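Local coordinates for protein phosphoserine aminotransferase (Bacillus circulans, PDB 2C0R) that catalyses the reversible, pyridoxal-phosphate-dependent transamination between phosphoserine and 2-oxoglutarate, a step of serine biosynthesis, and also acts on phosphohydroxythreonine in pyridoxine biosynthesis, at residues A[69-74]-A[233-238]; A[78-83]-A[225-230]; A[93-98]-A[115-120]; A[189-194]-A[206-211]. The protein carries 1 engineered substitution. All coordinates share one frame; numbering follows the deposited sequence.

Overall arrangement
Followed from the N terminus, the chain opens interaction 1 on strand 68-73, interaction 2 on helix 76-88 and interaction 3 on strand 94-99. Interaction 3 closes first, at strand 117-122, completing a beta-alpha-beta unit at one edge of the seven-stranded sheet. Interaction 4 then forms a complete hairpin, 190-194 with 205-210, before 225-230 closes interaction 2 and 233-238 closes interaction 1. The loops therefore nest without crossing: 3 and 4, in series, lie within 2, and 2 within 1. Strand 68-73 pairs with 205-210, joining interactions 1 and 4, while Q80 and Y227 of interaction 2 pack on that hairpin. Interactions 1 and 2 also touch the second subunit.

Interaction 1 (A[69-74]-A[233-238]); sequences KVLFIQ and NNSLYN. With PLP (pyridoxal-5'-phosphate), chain D.
A backbone N-H of a sheet strand is taken here by a side-chain hydroxyl and not by another strand: F72 N donates to S235 OG at 3.0 Å, with an N-H...O angle of 165°. The serine is placed by a tight turn. Segment 233-238 follows helix 227-232, whose Schellman ending has N234 at positive phi as its C-prime residue, and a type I' turn from N233 to L236 presents S235 to the strand. With chi1 at -56°, S235 OG lies beside its own backbone N and also rests 3.4 Å from L71 CA. A water draws the same patch together, accepting from S235 OG at 2.7 Å and donating to V70 O and N234 OD1. K69 NZ also bonds N234 OD1, at 2.9 Å, coming in above the carbonyl plane, 58° out of it; the lysine chain, bent at chi2, crosses the asparagine at about a right angle. Q55 of helix 45-61 bonds to both K69 NZ and N234 OD1. At the other end a water spans Q74 NE2 and N238 OD1, while Q74 OE1 takes a hydrogen bond from G75 N of the second subunit. N238 ND2 donates to phosphate oxygen O3P of PLP at 2.9 Å. T239, with A77, S78, T153 and Q196 of the second subunit, supplies further hydrogen bonds to the cofactor, in a pocket built across the homodimer interface.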
# COMPACT_ATOMS: atom_id res chain seq x y z
N LYS A 69 -10.09 5.58 -16.89
CA LYS A 69 -9.34 4.41 -16.44
C LYS A 69 -9.37 4.33 -14.93
O LYS A 69 -9.18 5.36 -14.26
CB LYS A 69 -7.90 4.50 -16.93
CG LYS A 69 -7.08 3.24 -16.63
CD LYS A 69 -7.46 2.03 -17.46
CE LYS A 69 -6.52 0.90 -17.01
NZ LYS A 69 -6.96 -0.44 -17.50
N VAL A 70 -9.60 3.15 -14.40
CA VAL A 70 -9.49 2.92 -12.97
C VAL A 70 -8.04 2.51 -12.66
O VAL A 70 -7.57 1.51 -13.19
CB VAL A 70 -10.47 1.85 -12.48
CG1 VAL A 70 -10.30 1.55 -11.01
CG2 VAL A 70 -11.90 2.25 -12.83
N LEU A 71 -7.38 3.32 -11.84
CA LEU A 71 -6.05 3.03 -11.38
C LEU A 71 -6.07 2.61 -9.92
O LEU A 71 -6.89 3.11 -9.16
CB LEU A 71 -5.16 4.29 -11.53
CG LEU A 71 -5.20 4.95 -12.89
CD1 LEU A 71 -4.36 6.22 -12.86
CD2 LEU A 71 -4.75 4.02 -14.02
N PHE A 72 -5.13 1.77 -9.55
CA PHE A 72 -4.91 1.41 -8.16
C PHE A 72 -3.52 1.90 -7.80
O PHE A 72 -2.52 1.40 -8.38
CB PHE A 72 -5.02 -0.08 -7.95
CG PHE A 72 -6.39 -0.63 -8.33
CD1 PHE A 72 -6.51 -1.62 -9.30
CD2 PHE A 72 -7.52 -0.11 -7.69
CE1 PHE A 72 -7.73 -2.14 -9.69
CE2 PHE A 72 -8.73 -0.61 -8.10
CZ PHE A 72 -8.84 -1.57 -9.10
N ILE A 73 -3.46 2.84 -6.89
CA ILE A 73 -2.20 3.50 -6.51
C ILE A 73 -1.98 3.35 -5.03
O ILE A 73 -2.97 3.44 -4.28
CB ILE A 73 -2.23 4.97 -6.94
CG1 ILE A 73 -2.62 5.08 -8.41
CG2 ILE A 73 -0.91 5.63 -6.60
CD1 ILE A 73 -2.61 6.47 -9.05
N GLN A 74 -0.75 3.12 -4.59
CA GLN A 74 -0.48 3.07 -3.17
C GLN A 74 -0.29 4.48 -2.65
O GLN A 74 -0.13 5.44 -3.42
CB GLN A 74 0.74 2.18 -2.88
CG GLN A 74 0.57 0.73 -3.33
CD GLN A 74 1.79 -0.09 -3.02
OE1 GLN A 74 2.18 -0.12 -1.88
NE2 GLN A 74 2.36 -0.77 -4.04
N ASN A 233 0.63 0.99 -17.80
CA ASN A 233 0.97 -0.31 -17.28
C ASN A 233 -0.18 -0.95 -16.51
O ASN A 233 0.01 -1.95 -15.80
CB ASN A 233 2.17 -0.24 -16.33
CG ASN A 233 3.41 0.27 -17.08
OD1 ASN A 233 3.80 1.43 -16.98
ND2 ASN A 233 3.94 -0.68 -17.81
N ASN A 234 -1.37 -0.40 -16.63
CA ASN A 234 -2.53 -0.95 -15.93
C ASN A 234 -2.29 -1.14 -14.44
O ASN A 234 -2.75 -2.18 -13.90
CB ASN A 234 -2.97 -2.25 -16.60
CG ASN A 234 -4.32 -2.74 -16.12
OD1 ASN A 234 -5.20 -1.95 -15.68
ND2 ASN A 234 -4.54 -4.08 -16.22
N SER A 235 -1.65 -0.19 -13.81
CA SER A 235 -1.35 -0.23 -12.39
C SER A 235 -0.47 -1.40 -12.02
O SER A 235 -0.38 -1.78 -10.85
CB SER A 235 -2.63 -0.16 -11.52
OG SER A 235 -3.37 0.99 -11.86
N LEU A 236 0.23 -1.96 -12.98
CA LEU A 236 1.13 -3.08 -12.71
C LEU A 236 2.58 -2.77 -13.06
O LEU A 236 3.40 -3.69 -13.21
CB LEU A 236 0.71 -4.32 -13.53
CG LEU A 236 -0.70 -4.86 -13.18
CD1 LEU A 236 -1.14 -5.90 -14.21
CD2 LEU A 236 -0.79 -5.44 -11.78
N TYR A 237 2.96 -1.52 -13.17
CA TYR A 237 4.35 -1.19 -13.41
C TYR A 237 5.24 -1.78 -12.34
O TYR A 237 6.30 -2.30 -12.64
CB TYR A 237 4.51 0.36 -13.48
CG TYR A 237 6.00 0.71 -13.56
CD1 TYR A 237 6.72 0.63 -14.75
CD2 TYR A 237 6.67 1.15 -12.42
CE1 TYR A 237 8.07 0.95 -14.78
CE2 TYR A 237 8.00 1.46 -12.44
CZ TYR A 237 8.70 1.36 -13.62
OH TYR A 237 10.05 1.71 -13.61
N ASN A 238 4.79 -1.64 -11.11
CA ASN A 238 5.43 -2.35 -10.00
C ASN A 238 4.40 -3.23 -9.29
O ASN A 238 3.27 -3.38 -9.77
CB ASN A 238 6.14 -1.43 -9.02
CG ASN A 238 5.22 -0.72 -8.09
OD1 ASN A 238 4.06 -0.44 -8.38
ND2 ASN A 238 5.77 -0.40 -6.90
N1 PLP D . 14.15 -4.06 -5.96
C2 PLP D . 14.35 -5.41 -5.97
C2A PLP D . 15.68 -6.01 -5.57
C3 PLP D . 13.26 -6.21 -6.29
O3 PLP D . 13.49 -7.55 -6.26
C4 PLP D . 12.01 -5.68 -6.53
C4A PLP D . 10.75 -6.51 -6.88
C5 PLP D . 11.88 -4.32 -6.56
C6 PLP D . 12.94 -3.52 -6.23
C5A PLP D . 10.58 -3.64 -6.97
O4P PLP D . 9.63 -3.69 -5.89
P PLP D . 8.17 -3.08 -5.99
O1P PLP D . 7.59 -3.22 -4.62
O2P PLP D . 7.47 -3.89 -7.06
O3P PLP D . 8.35 -1.65 -6.41
O HOH W 1 -5.15 0.27 -13.76
O HOH W 2 -0.52 -0.53 -8.18
O HOH W 3 1.76 0.04 -6.77

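Interaction 2 (A[78-83]-A[225-230]). With PLP (pyridoxal-5'-phosphate), chain C.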
# COMPACT_ATOMS: atom_id res chain seq x y z
N SER A 78 -3.67 10.72 0.75
CA SER A 78 -2.66 11.74 1.05
C SER A 78 -1.61 11.83 -0.06
O SER A 78 -1.06 12.90 -0.37
CB SER A 78 -1.97 11.53 2.39
OG SER A 78 -2.91 11.54 3.45
N THR A 79 -1.24 10.69 -0.66
CA THR A 79 -0.27 10.80 -1.73
C THR A 79 -0.90 11.46 -2.95
O THR A 79 -0.21 12.19 -3.66
CB THR A 79 0.20 9.37 -2.09
OG1 THR A 79 1.04 9.01 -0.99
CG2 THR A 79 1.00 9.37 -3.38
N GLN A 80 -2.21 11.27 -3.15
CA GLN A 80 -2.85 11.98 -4.25
C GLN A 80 -2.85 13.49 -4.06
O GLN A 80 -2.76 14.23 -5.05
CB GLN A 80 -4.30 11.51 -4.52
CG GLN A 80 -4.33 10.00 -4.85
CD GLN A 80 -3.56 9.78 -6.15
OE1 GLN A 80 -2.63 8.97 -6.14
NE2 GLN A 80 -3.95 10.49 -7.18
N PHE A 81 -2.90 13.98 -2.83
CA PHE A 81 -2.82 15.42 -2.59
C PHE A 81 -1.57 16.01 -3.28
O PHE A 81 -1.62 17.13 -3.74
CB PHE A 81 -2.69 15.72 -1.11
CG PHE A 81 -3.92 15.37 -0.29
CD1 PHE A 81 -3.79 15.27 1.09
CD2 PHE A 81 -5.14 15.10 -0.89
CE1 PHE A 81 -4.90 14.90 1.86
CE2 PHE A 81 -6.26 14.79 -0.11
CZ PHE A 81 -6.12 14.73 1.26
N ALA A 82 -0.48 15.25 -3.30
CA ALA A 82 0.77 15.66 -3.97
C ALA A 82 0.77 15.30 -5.44
O ALA A 82 1.17 16.09 -6.30
CB ALA A 82 1.96 15.05 -3.25
N MET A 83 0.33 14.07 -5.70
CA MET A 83 0.42 13.64 -7.11
C MET A 83 -0.45 14.44 -8.07
O MET A 83 -0.06 14.68 -9.21
CB MET A 83 0.07 12.16 -7.11
CG MET A 83 0.42 11.46 -8.42
SD MET A 83 0.19 9.66 -8.18
CE MET A 83 0.40 9.18 -9.93
N LEU A 225 5.24 8.65 -9.52
CA LEU A 225 4.32 9.75 -9.28
C LEU A 225 3.78 10.33 -10.57
O LEU A 225 3.19 11.42 -10.55
CB LEU A 225 5.00 10.83 -8.43
CG LEU A 225 4.93 10.44 -6.94
CD1 LEU A 225 5.89 11.38 -6.22
CD2 LEU A 225 3.52 10.50 -6.39
N ARG A 226 3.91 9.60 -11.66
CA ARG A 226 3.31 9.99 -12.92
C ARG A 226 2.04 9.19 -13.13
O ARG A 226 2.08 7.95 -12.98
CB ARG A 226 4.25 9.68 -14.10
CG ARG A 226 5.40 10.68 -14.17
CD ARG A 226 6.48 10.18 -15.14
NE ARG A 226 5.96 10.08 -16.51
CZ ARG A 226 6.70 10.14 -17.61
NH1 ARG A 226 8.02 10.33 -17.59
NH2 ARG A 226 6.05 10.03 -18.76
N TYR A 227 0.92 9.82 -13.48
CA TYR A 227 -0.25 8.98 -13.78
C TYR A 227 -0.04 8.07 -14.98
O TYR A 227 -0.60 6.97 -14.94
CB TYR A 227 -1.52 9.85 -14.01
CG TYR A 227 -1.98 10.42 -12.69
CD1 TYR A 227 -1.95 11.79 -12.46
CD2 TYR A 227 -2.45 9.59 -11.67
CE1 TYR A 227 -2.37 12.35 -11.29
CE2 TYR A 227 -2.87 10.15 -10.44
CZ TYR A 227 -2.82 11.52 -10.28
OH TYR A 227 -3.19 12.06 -9.10
N ASP A 228 0.69 8.50 -16.01
CA ASP A 228 0.81 7.59 -17.19
C ASP A 228 1.55 6.32 -16.84
O ASP A 228 1.35 5.27 -17.49
CB ASP A 228 1.43 8.39 -18.34
CG ASP A 228 2.83 8.91 -18.14
OD1 ASP A 228 3.50 8.67 -17.12
OD2 ASP A 228 3.29 9.65 -19.06
N THR A 229 2.38 6.34 -15.80
CA THR A 229 2.97 5.05 -15.35
C THR A 229 1.88 4.04 -15.02
O THR A 229 2.02 2.84 -15.28
CB THR A 229 3.82 5.27 -14.09
OG1 THR A 229 4.87 6.15 -14.50
CG2 THR A 229 4.37 3.94 -13.53
N TYR A 230 0.82 4.49 -14.35
CA TYR A 230 -0.29 3.60 -13.97
C TYR A 230 -1.16 3.32 -15.18
O TYR A 230 -1.56 2.16 -15.35
CB TYR A 230 -1.09 4.18 -12.79
CG TYR A 230 -0.18 4.35 -11.59
CD1 TYR A 230 0.60 5.46 -11.37
CD2 TYR A 230 -0.11 3.31 -10.65
CE1 TYR A 230 1.42 5.59 -10.28
CE2 TYR A 230 0.73 3.42 -9.53
CZ TYR A 230 1.48 4.55 -9.36
OH TYR A 230 2.31 4.68 -8.26
N1 PLP C . -9.30 12.60 2.26
C2 PLP C . -10.40 12.26 3.00
C2A PLP C . -11.71 12.94 2.61
C3 PLP C . -10.31 11.36 4.01
O3 PLP C . -11.41 10.97 4.71
C4 PLP C . -9.10 10.73 4.23
C4A PLP C . -8.99 9.70 5.37
C5 PLP C . -7.98 11.14 3.54
C6 PLP C . -8.08 12.01 2.49
C5A PLP C . -6.60 10.58 3.88
O4P PLP C . -6.48 9.24 3.42
P PLP C . -5.15 8.38 3.62
O1P PLP C . -5.38 7.12 2.84
O2P PLP C . -5.08 8.15 5.12
O3P PLP C . -4.03 9.22 3.12
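M83 lays its methyl over one face of the Y227 ring, CE standing 3.7 Å from the ring centroid in a CH-pi contact displaced toward the rim. The sulfur lies more obliquely, M83 SD 4.4 Å from the Y227 centroid, and the pair is a Met-aromatic contact between two helices, 76-88 and 227-232, in this class-V aminotransferase. The reach comes from an extended chain: CG is anti to the backbone N (chi1 -167°) and both later torsions are also near 180°, which carries CE to a second aromatic residue, M83 CE to Y230 CE1 being 3.7 Å. L225 closes in on the near part of the thioether, its CD2 lying 3.8 Å from M83 CG. Nearby, N87 ties the two segments together through the backbone, its ND2 bonding to M83 O and L225 O and its OD1 to Y227 N. Beyond the methionine, L225 packs on L225 of the second subunit, so this apolar cluster reaches the dimer interface. Q80, its chain bent at chi2, comes at the edge of the Y227 ring; the amide and ring planes are 51° apart, and NE2 makes only a weak, strongly bent bond to Y227 OH. Two residues before Q80, helix 76-88 meets the cofactor. There S78 grips a single phosphate oxygen, PLP O3P, twice, through its backbone N at 2.8 Å and through OG at 2.6 Å.

Interaction 3 (A[93-98]-A[115-120])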
# COMPACT_ATOMS: atom_id res chain seq x y z
N GLN A 93 -0.01 28.52 -14.11
CA GLN A 93 -1.39 28.15 -13.80
C GLN A 93 -1.61 28.22 -12.29
O GLN A 93 -0.63 28.35 -11.55
CB GLN A 93 -1.72 26.73 -14.27
CG GLN A 93 -1.62 26.51 -15.77
CD GLN A 93 -1.90 25.04 -16.07
OE1 GLN A 93 -1.28 24.14 -15.48
NE2 GLN A 93 -2.84 24.78 -16.96
N THR A 94 -2.86 28.10 -11.82
CA THR A 94 -3.17 28.00 -10.41
C THR A 94 -3.90 26.70 -10.10
O THR A 94 -4.80 26.33 -10.87
CB THR A 94 -4.02 29.16 -9.88
OG1 THR A 94 -5.14 29.34 -10.76
CG2 THR A 94 -3.26 30.50 -9.88
N ALA A 95 -3.57 26.05 -8.99
CA ALA A 95 -4.33 24.88 -8.53
C ALA A 95 -5.44 25.47 -7.65
O ALA A 95 -5.13 26.04 -6.60
CB ALA A 95 -3.44 23.94 -7.77
N ASN A 96 -6.66 25.34 -8.16
CA ASN A 96 -7.82 25.89 -7.49
C ASN A 96 -8.48 24.88 -6.57
O ASN A 96 -8.73 23.73 -6.99
CB ASN A 96 -8.86 26.38 -8.51
CG ASN A 96 -8.32 27.65 -9.20
OD1 ASN A 96 -7.14 27.72 -9.51
ND2 ASN A 96 -9.18 28.61 -9.40
N TYR A 97 -8.77 25.33 -5.34
CA TYR A 97 -9.33 24.49 -4.28
C TYR A 97 -10.64 25.05 -3.72
O TYR A 97 -10.75 26.26 -3.55
CB TYR A 97 -8.28 24.30 -3.14
CG TYR A 97 -7.27 23.26 -3.63
CD1 TYR A 97 -6.25 23.64 -4.50
CD2 TYR A 97 -7.36 21.94 -3.23
CE1 TYR A 97 -5.32 22.75 -4.96
CE2 TYR A 97 -6.42 21.03 -3.71
CZ TYR A 97 -5.42 21.43 -4.56
OH TYR A 97 -4.50 20.54 -5.07
N VAL A 98 -11.61 24.16 -3.47
CA VAL A 98 -12.77 24.53 -2.66
C VAL A 98 -12.48 24.14 -1.22
O VAL A 98 -12.23 22.94 -1.00
CB VAL A 98 -14.00 23.81 -3.19
CG1 VAL A 98 -15.25 24.21 -2.34
CG2 VAL A 98 -14.22 24.05 -4.68
N GLY A 115 3.17 24.57 -6.49
CA GLY A 115 3.01 25.80 -7.25
C GLY A 115 2.00 26.74 -6.63
O GLY A 115 1.59 26.64 -5.47
N ASP A 116 1.59 27.64 -7.49
CA ASP A 116 0.61 28.65 -7.20
C ASP A 116 -0.77 28.04 -6.99
O ASP A 116 -1.15 27.11 -7.72
CB ASP A 116 0.60 29.63 -8.38
CG ASP A 116 1.87 30.46 -8.35
OD1 ASP A 116 2.50 30.54 -7.27
OD2 ASP A 116 2.15 30.99 -9.44
N THR A 117 -1.50 28.56 -6.02
CA THR A 117 -2.82 28.01 -5.75
C THR A 117 -3.83 29.14 -5.65
O THR A 117 -3.47 30.31 -5.52
CB THR A 117 -2.86 27.21 -4.44
OG1 THR A 117 -2.46 28.12 -3.39
CG2 THR A 117 -1.90 26.01 -4.45
N HIS A 118 -5.09 28.81 -5.68
CA HIS A 118 -6.19 29.77 -5.59
C HIS A 118 -7.36 29.15 -4.83
O HIS A 118 -7.78 28.05 -5.17
CB HIS A 118 -6.71 30.19 -6.97
CG HIS A 118 -7.88 31.11 -6.86
ND1 HIS A 118 -7.72 32.39 -6.38
CD2 HIS A 118 -9.19 30.97 -7.16
CE1 HIS A 118 -8.91 33.00 -6.39
NE2 HIS A 118 -9.82 32.15 -6.86
N VAL A 119 -7.88 29.87 -3.84
CA VAL A 119 -9.05 29.38 -3.12
C VAL A 119 -10.30 29.82 -3.89
O VAL A 119 -10.61 31.04 -3.96
CB VAL A 119 -9.04 29.90 -1.67
CG1 VAL A 119 -10.38 29.64 -0.97
CG2 VAL A 119 -7.88 29.27 -0.88
N ALA A 120 -11.02 28.92 -4.50
CA ALA A 120 -12.14 29.12 -5.41
C ALA A 120 -13.42 29.36 -4.64
O ALA A 120 -14.40 29.96 -5.12
CB ALA A 120 -12.30 27.99 -6.43
O HOH W 4 2.05 27.32 -10.52
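Y97 O accepts the shortest of the four interstrand bonds, 2.8 Å from A120 N, at an N-H...O angle of 161°. Three more backbone bonds run back along the pair: Y97 N to H118 O, H118 N to A95 O, and A95 N to D116 O. H118 O accepts the amide of Y97 and also has the weaker CA-H...O contact of N96 CA, at 3.2 Å. At the start of the two strands a water bridges the backbones, donating to Q93 O and accepting from D116 N. The two strands are parallel neighbours, twisted 29° against each other, and helix 102-114 between them makes the connection a beta-alpha-beta crossover at the edge of the large sheet. On the face carrying A95 and Y97, that helix packs through L108, which touches both Y97 and T117. On the other face the backbone sets T94 CB and H118 CB side by side, 4.1 Å apart, both side chains pointing the same way. The amide of N96 crosses the imidazole of H118 with the two planes 48° apart. Y97 OH hydrogen-bonds to Y145 OH on the neighbouring strand 143-149, and T94 OG1 bonds to N142 OD1.

Interaction 4 (A[189-194]-A[206-211])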
# COMPACT_ATOMS: atom_id res chain seq x y z
N GLY A 189 -12.65 15.21 -14.05
CA GLY A 189 -11.50 14.67 -14.80
C GLY A 189 -10.83 13.58 -13.97
O GLY A 189 -10.16 12.68 -14.48
N LEU A 190 -10.96 13.64 -12.65
CA LEU A 190 -10.28 12.68 -11.77
C LEU A 190 -11.04 12.59 -10.45
O LEU A 190 -11.36 13.61 -9.85
CB LEU A 190 -8.83 13.08 -11.48
CG LEU A 190 -7.95 12.06 -10.74
CD1 LEU A 190 -6.52 12.26 -11.24
CD2 LEU A 190 -8.00 12.21 -9.24
N VAL A 191 -11.34 11.39 -10.01
CA VAL A 191 -11.86 11.18 -8.66
C VAL A 191 -10.96 10.19 -7.95
O VAL A 191 -10.40 9.26 -8.56
CB VAL A 191 -13.31 10.66 -8.59
CG1 VAL A 191 -14.25 11.63 -9.33
CG2 VAL A 191 -13.49 9.31 -9.20
N TYR A 192 -10.77 10.37 -6.65
CA TYR A 192 -9.89 9.45 -5.94
C TYR A 192 -10.43 9.18 -4.54
O TYR A 192 -11.22 9.95 -3.97
CB TYR A 192 -8.49 9.98 -5.83
CG TYR A 192 -8.26 11.25 -5.08
CD1 TYR A 192 -7.69 11.25 -3.81
CD2 TYR A 192 -8.58 12.48 -5.65
CE1 TYR A 192 -7.45 12.40 -3.07
CE2 TYR A 192 -8.31 13.62 -4.93
CZ TYR A 192 -7.77 13.61 -3.67
OH TYR A 192 -7.47 14.74 -2.98
N ALA A 193 -9.98 8.04 -3.99
CA ALA A 193 -10.44 7.64 -2.67
C ALA A 193 -9.45 6.65 -2.08
O ALA A 193 -9.20 5.61 -2.70
CB ALA A 193 -11.78 6.93 -2.72
N GLY A 194 -8.98 6.88 -0.88
CA GLY A 194 -8.38 5.78 -0.12
C GLY A 194 -9.47 4.75 0.06
O GLY A 194 -10.61 5.07 0.39
N VAL A 206 -8.02 4.20 -4.91
CA VAL A 206 -8.67 4.12 -6.22
C VAL A 206 -8.64 5.48 -6.85
O VAL A 206 -9.05 6.43 -6.20
CB VAL A 206 -10.13 3.67 -6.03
CG1 VAL A 206 -10.85 3.76 -7.37
CG2 VAL A 206 -10.14 2.29 -5.44
N VAL A 207 -8.09 5.55 -8.05
CA VAL A 207 -8.02 6.80 -8.80
C VAL A 207 -8.68 6.59 -10.15
O VAL A 207 -8.24 5.70 -10.89
CB VAL A 207 -6.57 7.28 -8.97
CG1 VAL A 207 -6.51 8.55 -9.82
CG2 VAL A 207 -5.93 7.48 -7.63
N ILE A 208 -9.75 7.29 -10.43
CA ILE A 208 -10.46 7.11 -11.68
C ILE A 208 -10.24 8.37 -12.49
O ILE A 208 -10.62 9.44 -12.01
CB ILE A 208 -11.96 6.89 -11.45
CG1 ILE A 208 -12.23 5.80 -10.38
CG2 ILE A 208 -12.66 6.56 -12.75
CD1 ILE A 208 -13.70 5.55 -10.15
N VAL A 209 -9.61 8.25 -13.64
CA VAL A 209 -9.12 9.41 -14.35
C VAL A 209 -9.55 9.36 -15.80
O VAL A 209 -9.58 8.34 -16.46
CB VAL A 209 -7.59 9.48 -14.19
CG1 VAL A 209 -6.88 8.30 -14.89
CG2 VAL A 209 -7.11 10.84 -14.66
N ARG A 210 -9.93 10.54 -16.28
CA ARG A 210 -10.26 10.72 -17.69
C ARG A 210 -8.96 10.51 -18.49
O ARG A 210 -7.97 11.19 -18.22
CB ARG A 210 -10.87 12.10 -17.89
CG ARG A 210 -11.81 12.14 -19.09
CD ARG A 210 -12.62 13.40 -19.21
NE ARG A 210 -11.73 14.57 -19.24
CZ ARG A 210 -12.04 15.69 -18.60
NH1 ARG A 210 -13.19 15.76 -17.92
NH2 ARG A 210 -11.23 16.72 -18.64
N GLU A 211 -8.99 9.56 -19.40
CA GLU A 211 -7.75 9.15 -20.04
C GLU A 211 -7.11 10.34 -20.74
O GLU A 211 -5.89 10.49 -20.73
CB GLU A 211 -8.02 8.00 -21.02
CG GLU A 211 -8.31 6.70 -20.29
CD GLU A 211 -8.96 5.63 -21.15
OE1 GLU A 211 -9.64 5.90 -22.18
OE2 GLU A 211 -8.82 4.43 -20.82
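L190 swings CG opposite its backbone N (chi1 -172°), and V209 sets CG2 opposite its own, so that L190 CD1 and V209 CG2 meet at 3.7 Å in a non-hydrogen-bonded pair of this antiparallel hairpin. The same leucine slants across V207, L190 CG to V207 CG1 at 3.9 Å. On the reverse face, V191 and I208 lie side by side, V191 CG2 against I208 CB at 3.6 Å, while the backbone between them closes a reciprocal pair of bonds: V191 N to I208 O, and I208 N to V191 O at 2.8 Å. A193 and V206 repeat that pairing. At the far end R210 N donates to G189 O, almost straight at 176°, and the arginine's guanidinium, its chain bent at chi3, offers one face to G189 CA; its NE forms a salt bridge with D212. The Y192 ring leads away from the partner strand and packs on Q80 and F81 of helix 76-88, and its OH bonds to H147 NE2 of strand 143-149, close to D173 of the cofactor site. Within the sheet, strand 170-173 pairs in parallel with 190-194, and strand 68-73 runs antiparallel along the other side of 205-210.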